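Leucyl-trna synthetase (Plasmodium falciparum, PDB 5FOD) probably hydrolyses mischarged leucine tRNA in this editing domain, which belongs to a cytosolic synthetase that joins leucine to its tRNA at the expense of ATP. Local coordinates at residues A[120-125]-A[333-338]; A[62-67]-A[180-185]. The protein carries 1 engineered substitution. All coordinates share one frame; numbering follows the deposited sequence.

Interaction 1: A[120-125]-A[333-338]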
loop_
_atom_site.group_PDB
_atom_site.type_symbol
_atom_site.label_atom_id
_atom_site.label_comp_id
_atom_site.label_asym_id
_atom_site.label_seq_id
_atom_site.Cartn_x
_atom_site.Cartn_y
_atom_site.Cartn_z
ATOM N N GLY A 120 6.906 13.502 0.437
ATOM C CA GLY A 120 5.597 14.108 0.193
ATOM C C GLY A 120 5.013 14.701 1.463
ATOM O O GLY A 120 5.580 14.599 2.574
ATOM N N PHE A 121 3.867 15.306 1.269
ATOM C CA PHE A 121 3.128 16.066 2.268
ATOM C C PHE A 121 2.088 15.183 2.893
ATOM O O PHE A 121 1.605 14.219 2.288
ATOM C CB PHE A 121 2.393 17.229 1.599
ATOM C CG PHE A 121 3.299 18.137 0.822
ATOM C CD1 PHE A 121 4.279 18.875 1.487
ATOM C CD2 PHE A 121 3.199 18.233 -0.557
ATOM C CE1 PHE A 121 5.130 19.697 0.782
ATOM C CE2 PHE A 121 4.045 19.067 -1.279
ATOM C CZ PHE A 121 5.003 19.804 -0.601
ATOM N N ASP A 122 1.749 15.543 4.111
ATOM C CA ASP A 122 0.760 14.857 4.899
ATOM C C ASP A 122 -0.646 15.230 4.494
ATOM O O ASP A 122 -1.556 14.487 4.725
ATOM C CB ASP A 122 0.983 15.219 6.366
ATOM C CG ASP A 122 0.347 14.246 7.309
ATOM O OD1 ASP A 122 0.756 13.041 7.348
ATOM O OD2 ASP A 122 -0.573 14.711 8.016
ATOM N N LYS A 123 -0.787 16.390 3.869
ATOM C CA LYS A 123 -2.054 16.975 3.497
ATOM C C LYS A 123 -1.904 17.422 2.053
ATOM O O LYS A 123 -0.881 18.002 1.715
ATOM C CB LYS A 123 -2.281 18.172 4.423
ATOM C CG LYS A 123 -3.710 18.585 4.638
ATOM C CD LYS A 123 -3.924 19.196 6.017
ATOM C CE LYS A 123 -2.983 20.348 6.269
ATOM N NZ LYS A 123 -3.372 21.031 7.511
ATOM N N GLN A 124 -2.878 17.077 1.206
ATOM C CA GLN A 124 -2.908 17.436 -0.216
ATOM C C GLN A 124 -3.618 18.757 -0.541
ATOM O O GLN A 124 -4.108 19.435 0.364
ATOM C CB GLN A 124 -3.537 16.281 -1.029
ATOM C CG GLN A 124 -5.051 16.124 -0.909
ATOM C CD GLN A 124 -5.635 15.205 -1.958
ATOM O OE1 GLN A 124 -6.246 14.195 -1.622
ATOM N NE2 GLN A 124 -5.459 15.550 -3.232
ATOM N N ASN A 125 -3.641 19.106 -1.842
ATOM C CA ASN A 125 -4.307 20.335 -2.404
ATOM C C ASN A 125 -5.765 20.514 -2.013
ATOM O O ASN A 125 -6.154 21.586 -1.543
ATOM C CB ASN A 125 -4.264 20.329 -3.946
ATOM C CG ASN A 125 -2.889 20.620 -4.503
ATOM O OD1 ASN A 125 -1.964 20.957 -3.761
ATOM N ND2 ASN A 125 -2.740 20.486 -5.825
ATOM N N ARG A 333 -10.413 13.356 6.276
ATOM C CA ARG A 333 -10.479 14.341 7.357
ATOM C C ARG A 333 -9.475 14.056 8.476
ATOM O O ARG A 333 -8.810 14.966 8.983
ATOM C CB ARG A 333 -11.922 14.363 7.893
ATOM C CG ARG A 333 -12.295 15.597 8.683
ATOM C CD ARG A 333 -13.724 15.497 9.186
ATOM N NE ARG A 333 -13.813 14.440 10.202
ATOM C CZ ARG A 333 -14.470 13.276 10.105
ATOM N NH1 ARG A 333 -15.198 12.948 9.022
ATOM N NH2 ARG A 333 -14.414 12.419 11.139
ATOM N N ASN A 334 -9.357 12.781 8.859
ATOM C CA ASN A 334 -8.373 12.322 9.872
ATOM C C ASN A 334 -6.925 12.236 9.409
ATOM O O ASN A 334 -6.077 11.771 10.149
ATOM C CB ASN A 334 -8.804 10.981 10.464
ATOM C CG ASN A 334 -10.139 11.079 11.218
ATOM O OD1 ASN A 334 -10.394 12.047 11.912
ATOM N ND2 ASN A 334 -10.992 10.093 11.050
ATOM N N LEU A 335 -6.649 12.666 8.192
ATOM C CA LEU A 335 -5.312 12.634 7.594
ATOM C C LEU A 335 -4.726 11.246 7.540
ATOM O O LEU A 335 -3.523 11.081 7.573
ATOM C CB LEU A 335 -4.370 13.648 8.281
ATOM C CG LEU A 335 -4.882 15.106 8.301
ATOM C CD1 LEU A 335 -3.755 16.065 8.684
ATOM C CD2 LEU A 335 -5.472 15.544 6.993
ATOM N N ASP A 336 -5.600 10.263 7.414
ATOM C CA ASP A 336 -5.201 8.848 7.266
ATOM C C ASP A 336 -5.093 8.400 5.790
ATOM O O ASP A 336 -4.683 7.274 5.511
ATOM C CB ASP A 336 -6.178 7.956 8.029
ATOM C CG ASP A 336 -6.067 8.122 9.532
ATOM O OD1 ASP A 336 -4.936 8.019 10.067
ATOM O OD2 ASP A 336 -7.103 8.346 10.181
ATOM N N GLY A 337 -5.412 9.296 4.856
ATOM C CA GLY A 337 -5.412 8.995 3.450
ATOM C C GLY A 337 -5.706 10.168 2.554
ATOM O O GLY A 337 -5.742 11.314 2.982
ATOM N N PHE A 338 -5.866 9.853 1.270
ATOM C CA PHE A 338 -6.027 10.801 0.223
ATOM C C PHE A 338 -7.020 10.255 -0.754
ATOM O O PHE A 338 -7.250 9.042 -0.823
ATOM C CB PHE A 338 -4.711 10.974 -0.533
ATOM C CG PHE A 338 -3.564 11.442 0.311
ATOM C CD1 PHE A 338 -3.559 12.736 0.804
ATOM C CD2 PHE A 338 -2.473 10.628 0.559
ATOM C CE1 PHE A 338 -2.521 13.193 1.583
ATOM C CE2 PHE A 338 -1.416 11.078 1.335
ATOM C CZ PHE A 338 -1.440 12.373 1.846
#

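Interaction 2: A[62-67]-A[180-185]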
loop_
_atom_site.group_PDB
_atom_site.type_symbol
_atom_site.label_atom_id
_atom_site.label_comp_id
_atom_site.label_asym_id
_atom_site.label_seq_id
_atom_site.Cartn_x
_atom_site.Cartn_y
_atom_site.Cartn_z
ATOM N N PHE A 62 18.032 4.865 -10.353
ATOM C CA PHE A 62 17.700 4.264 -9.047
ATOM C C PHE A 62 17.405 5.299 -7.969
ATOM O O PHE A 62 16.463 5.142 -7.183
ATOM C CB PHE A 62 18.783 3.298 -8.587
ATOM C CG PHE A 62 18.791 1.984 -9.338
ATOM C CD1 PHE A 62 17.867 0.969 -9.027
ATOM C CD2 PHE A 62 19.753 1.737 -10.328
ATOM C CE1 PHE A 62 17.891 -0.230 -9.717
ATOM C CE2 PHE A 62 19.792 0.527 -11.003
ATOM C CZ PHE A 62 18.846 -0.451 -10.712
ATOM N N PHE A 63 18.195 6.361 -7.961
ATOM C CA PHE A 63 17.940 7.521 -7.117
ATOM C C PHE A 63 18.430 8.802 -7.781
ATOM O O PHE A 63 19.429 8.783 -8.511
ATOM C CB PHE A 63 18.603 7.305 -5.733
ATOM C CG PHE A 63 20.105 7.160 -5.761
ATOM C CD1 PHE A 63 20.926 8.277 -5.711
ATOM C CD2 PHE A 63 20.707 5.900 -5.768
ATOM C CE1 PHE A 63 22.315 8.159 -5.704
ATOM C CE2 PHE A 63 22.089 5.761 -5.750
ATOM C CZ PHE A 63 22.904 6.903 -5.717
ATOM N N THR A 64 17.738 9.910 -7.530
ATOM C CA THR A 64 18.143 11.211 -8.062
ATOM C C THR A 64 19.561 11.561 -7.565
ATOM O O THR A 64 19.837 11.517 -6.386
ATOM C CB THR A 64 17.189 12.298 -7.636
ATOM O OG1 THR A 64 15.856 11.956 -8.019
ATOM C CG2 THR A 64 17.599 13.673 -8.246
ATOM N N ASP A 65 20.478 11.870 -8.488
ATOM C CA ASP A 65 21.863 12.117 -8.122
ATOM C C ASP A 65 22.047 13.417 -7.353
ATOM O O ASP A 65 21.330 14.377 -7.571
ATOM C CB ASP A 65 22.790 12.107 -9.343
ATOM C CG ASP A 65 23.335 10.730 -9.633
ATOM O OD1 ASP A 65 24.018 10.159 -8.742
ATOM O OD2 ASP A 65 23.067 10.205 -10.733
ATOM N N PHE A 66 23.049 13.413 -6.490
ATOM C CA PHE A 66 23.365 14.512 -5.631
ATOM C C PHE A 66 24.484 15.297 -6.307
ATOM O O PHE A 66 25.495 14.693 -6.670
ATOM C CB PHE A 66 23.811 13.995 -4.260
ATOM C CG PHE A 66 22.679 13.438 -3.424
ATOM C CD1 PHE A 66 21.829 14.286 -2.727
ATOM C CD2 PHE A 66 22.453 12.068 -3.367
ATOM C CE1 PHE A 66 20.803 13.779 -1.953
ATOM C CE2 PHE A 66 21.416 11.555 -2.611
ATOM C CZ PHE A 66 20.585 12.404 -1.903
ATOM N N GLU A 67 24.290 16.613 -6.469
ATOM C CA GLU A 67 25.316 17.530 -7.048
ATOM C C GLU A 67 26.405 17.906 -6.028
ATOM O O GLU A 67 26.219 17.747 -4.824
ATOM C CB GLU A 67 24.706 18.827 -7.606
ATOM C CG GLU A 67 23.276 18.803 -8.136
ATOM C CD GLU A 67 23.014 17.792 -9.234
ATOM O OE1 GLU A 67 23.882 16.936 -9.500
ATOM O OE2 GLU A 67 21.915 17.860 -9.842
ATOM N N VAL A 180 10.836 14.583 -10.471
ATOM C CA VAL A 180 10.350 14.157 -9.179
ATOM C C VAL A 180 11.630 13.696 -8.509
ATOM O O VAL A 180 12.498 13.081 -9.147
ATOM C CB VAL A 180 9.273 13.033 -9.272
ATOM C CG1 VAL A 180 9.151 12.287 -7.976
ATOM C CG2 VAL A 180 7.928 13.615 -9.599
ATOM N N PHE A 181 11.740 14.010 -7.213
ATOM C CA PHE A 181 12.871 13.667 -6.390
ATOM C C PHE A 181 12.728 12.207 -5.903
ATOM O O PHE A 181 11.854 11.887 -5.077
ATOM C CB PHE A 181 12.917 14.629 -5.190
ATOM C CG PHE A 181 14.091 14.464 -4.294
ATOM C CD1 PHE A 181 15.312 14.016 -4.766
ATOM C CD2 PHE A 181 13.979 14.809 -2.951
ATOM C CE1 PHE A 181 16.386 13.866 -3.924
ATOM C CE2 PHE A 181 15.073 14.689 -2.100
ATOM C CZ PHE A 181 16.275 14.229 -2.592
ATOM N N ILE A 182 13.572 11.335 -6.443
ATOM C CA ILE A 182 13.522 9.943 -6.108
ATOM C C ILE A 182 14.631 9.623 -5.141
ATOM O O ILE A 182 15.799 9.758 -5.468
ATOM C CB ILE A 182 13.682 9.046 -7.360
ATOM C CG1 ILE A 182 12.557 9.306 -8.346
ATOM C CG2 ILE A 182 13.705 7.593 -6.956
ATOM C CD1 ILE A 182 11.151 9.131 -7.784
ATOM N N LEU A 183 14.256 9.129 -3.976
ATOM C CA LEU A 183 15.239 8.673 -2.956
ATOM C C LEU A 183 15.832 7.332 -3.255
ATOM O O LEU A 183 16.971 7.027 -2.864
ATOM C CB LEU A 183 14.550 8.571 -1.578
ATOM C CG LEU A 183 13.882 9.873 -1.082
ATOM C CD1 LEU A 183 13.478 9.718 0.377
ATOM C CD2 LEU A 183 14.809 11.056 -1.244
ATOM N N ASN A 184 15.009 6.471 -3.834
ATOM C CA ASN A 184 15.385 5.110 -4.126
ATOM C C ASN A 184 14.308 4.493 -5.028
ATOM O O ASN A 184 13.214 5.073 -5.232
ATOM C CB ASN A 184 15.529 4.274 -2.836
ATOM C CG ASN A 184 16.753 3.357 -2.808
ATOM O OD1 ASN A 184 17.238 2.911 -3.809
ATOM N ND2 ASN A 184 17.251 3.078 -1.595
ATOM N N LYS A 185 14.691 3.333 -5.574
ATOM C CA LYS A 185 13.872 2.525 -6.450
ATOM C C LYS A 185 14.147 1.105 -6.095
ATOM O O LYS A 185 15.253 0.650 -6.289
ATOM C CB LYS A 185 14.213 2.806 -7.905
ATOM C CG LYS A 185 13.355 2.029 -8.885
ATOM C CD LYS A 185 13.772 2.314 -10.338
ATOM C CE LYS A 185 14.996 1.526 -10.756
ATOM N NZ LYS A 185 15.020 1.307 -12.241
HETATM O O HOH W 1 18.126 10.791 -4.123
HETATM O O HOH W 2 14.878 13.162 -10.442
#

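Interaction 1: A[120-125]-A[333-338]
The ring of Phe338 meets the loop 120-125 along its CD1-CE1-CZ border. At the edge, near the ring plane, lie Gln124 OE1 and Lys123 CA, the latter 4.3 Å from Phe338 CE1. Two backbone carbonyls come in obliquely: Asp122 O stands 3.5 Å from Phe338 CE1, and Phe121 O is 3.6 Å from Phe338 CZ. The second flat group, the Gln124 amide, is turned 77° against the ring. The two side chains slide past each other in opposite directions, which carries Gln124 OE1 back to the start of the phenylalanine, 3.7 Å from Phe338 CB, while Gln124 CB rests 4.0 Å from Phe338 CD1. Gln124 folds its CG between backbone N and carbonyl carbon (chi1 74°) and then runs extended, which carries its amide alongside strand 337-341, where OE1 has a weak hydrogen bond from Leu339 N.

Nearer the surface, Leu335 supplies its two methyl branches. CD1 comes within 3.5 Å of Asp122 OD2, the two side chains crossing at about a right angle, and CD2 lies 4.1 Å from Lys123 CD. Leu335 has positive phi in the Schellman motif that ends helix 320-333, just before the chain enters strand 337-341 of the editing domain's mixed sheet.

No hydrogen bond joins the segments directly. Their polar groups are held by surrounding residues: Lys12 NZ forms a salt bridge with Asp122 OD1 and also donates to Leu335 O, Gln124 NE2 bonds Gln164 O, and Phe121 O accepts from Tyr151. The direct contact therefore rests on van der Waals contact, much of it carbonyl, carboxylate and amide oxygens against carbon, while one lysine of strand 7-15 provides an ionic and hydrogen-bonded bridge between the loop and the helix end.

Interaction 2: A[62-67]-A[180-185]
Lys185 and Phe62 form a cation-pi pair at the outer side of the editing domain, where the loop 62-67 lies against strand 182-187, a member of the mixed sheet paired antiparallel with strand 114-120. The lysine chain is extended through its first two torsions and bends at chi3 (80°), which brings its end over one face of the Phe62 ring. NZ sits 4.4 Å from the ring centroid, 23° off the normal and shifted toward the rim, while Lys185 CE presses on the ring at 3.4 Å from Phe62 CD1. The ammonium is also shared with Thr61 OG1 and the ring of Tyr114, probably spreading its charge over several partners.

Thr64 forms the polar clasp. Its N donates to Ile182 O at 2.8 Å, in the carbonyl plane, and its hydroxyl accepts from Ile182 N, also at 2.8 Å between Thr64 OG1 and that nitrogen. With OG1 anti to the carbonyl carbon (chi1 -55°), beside the threonine's own N, hydroxyl and amide face the same residue, and Thr64 engages both the N-H and the C=O of Ile182. The backbone places Thr64 CB at the edge of the Phe181 ring, in its plane, 3.8 Å from Phe181 CD1. Leu183 CD2 lies over one face of that ring, toward the rim.

Phe63 behaves differently: its CB touches Leu183 O at 3.3 Å, but the ring leads off to an edge-to-face stack with Trp78, just past helix 71-77. One water donates to both Thr64 O and Ile182 O, giving Ile182 O a second donor besides Thr64 N. On the hydroxyl, a second water lies 2.9 Å from Thr64 OG1 and donates to Val180 O.

From the N terminus the chain passes 62-67, then 120-125, then 180-185 and finally 333-338, so the two contacts cross rather than nest. Interaction 2 closes a loop of 112 residues, which contains 120-125; interaction 1 closes a longer one of 207, opened inside the first and holding 180-185. Strand 114-120 is shared ground: it runs into the loop of interaction 1 and pairs with strand 182-187 of interaction 2. The centres lie 23 Å apart and the nearest atoms about 8 Å, without touching. Interaction 1 ties this strand's exit to the C-terminal strand 337-341, whereas interaction 2 brings in the linker between helices 18-35 and 71-77.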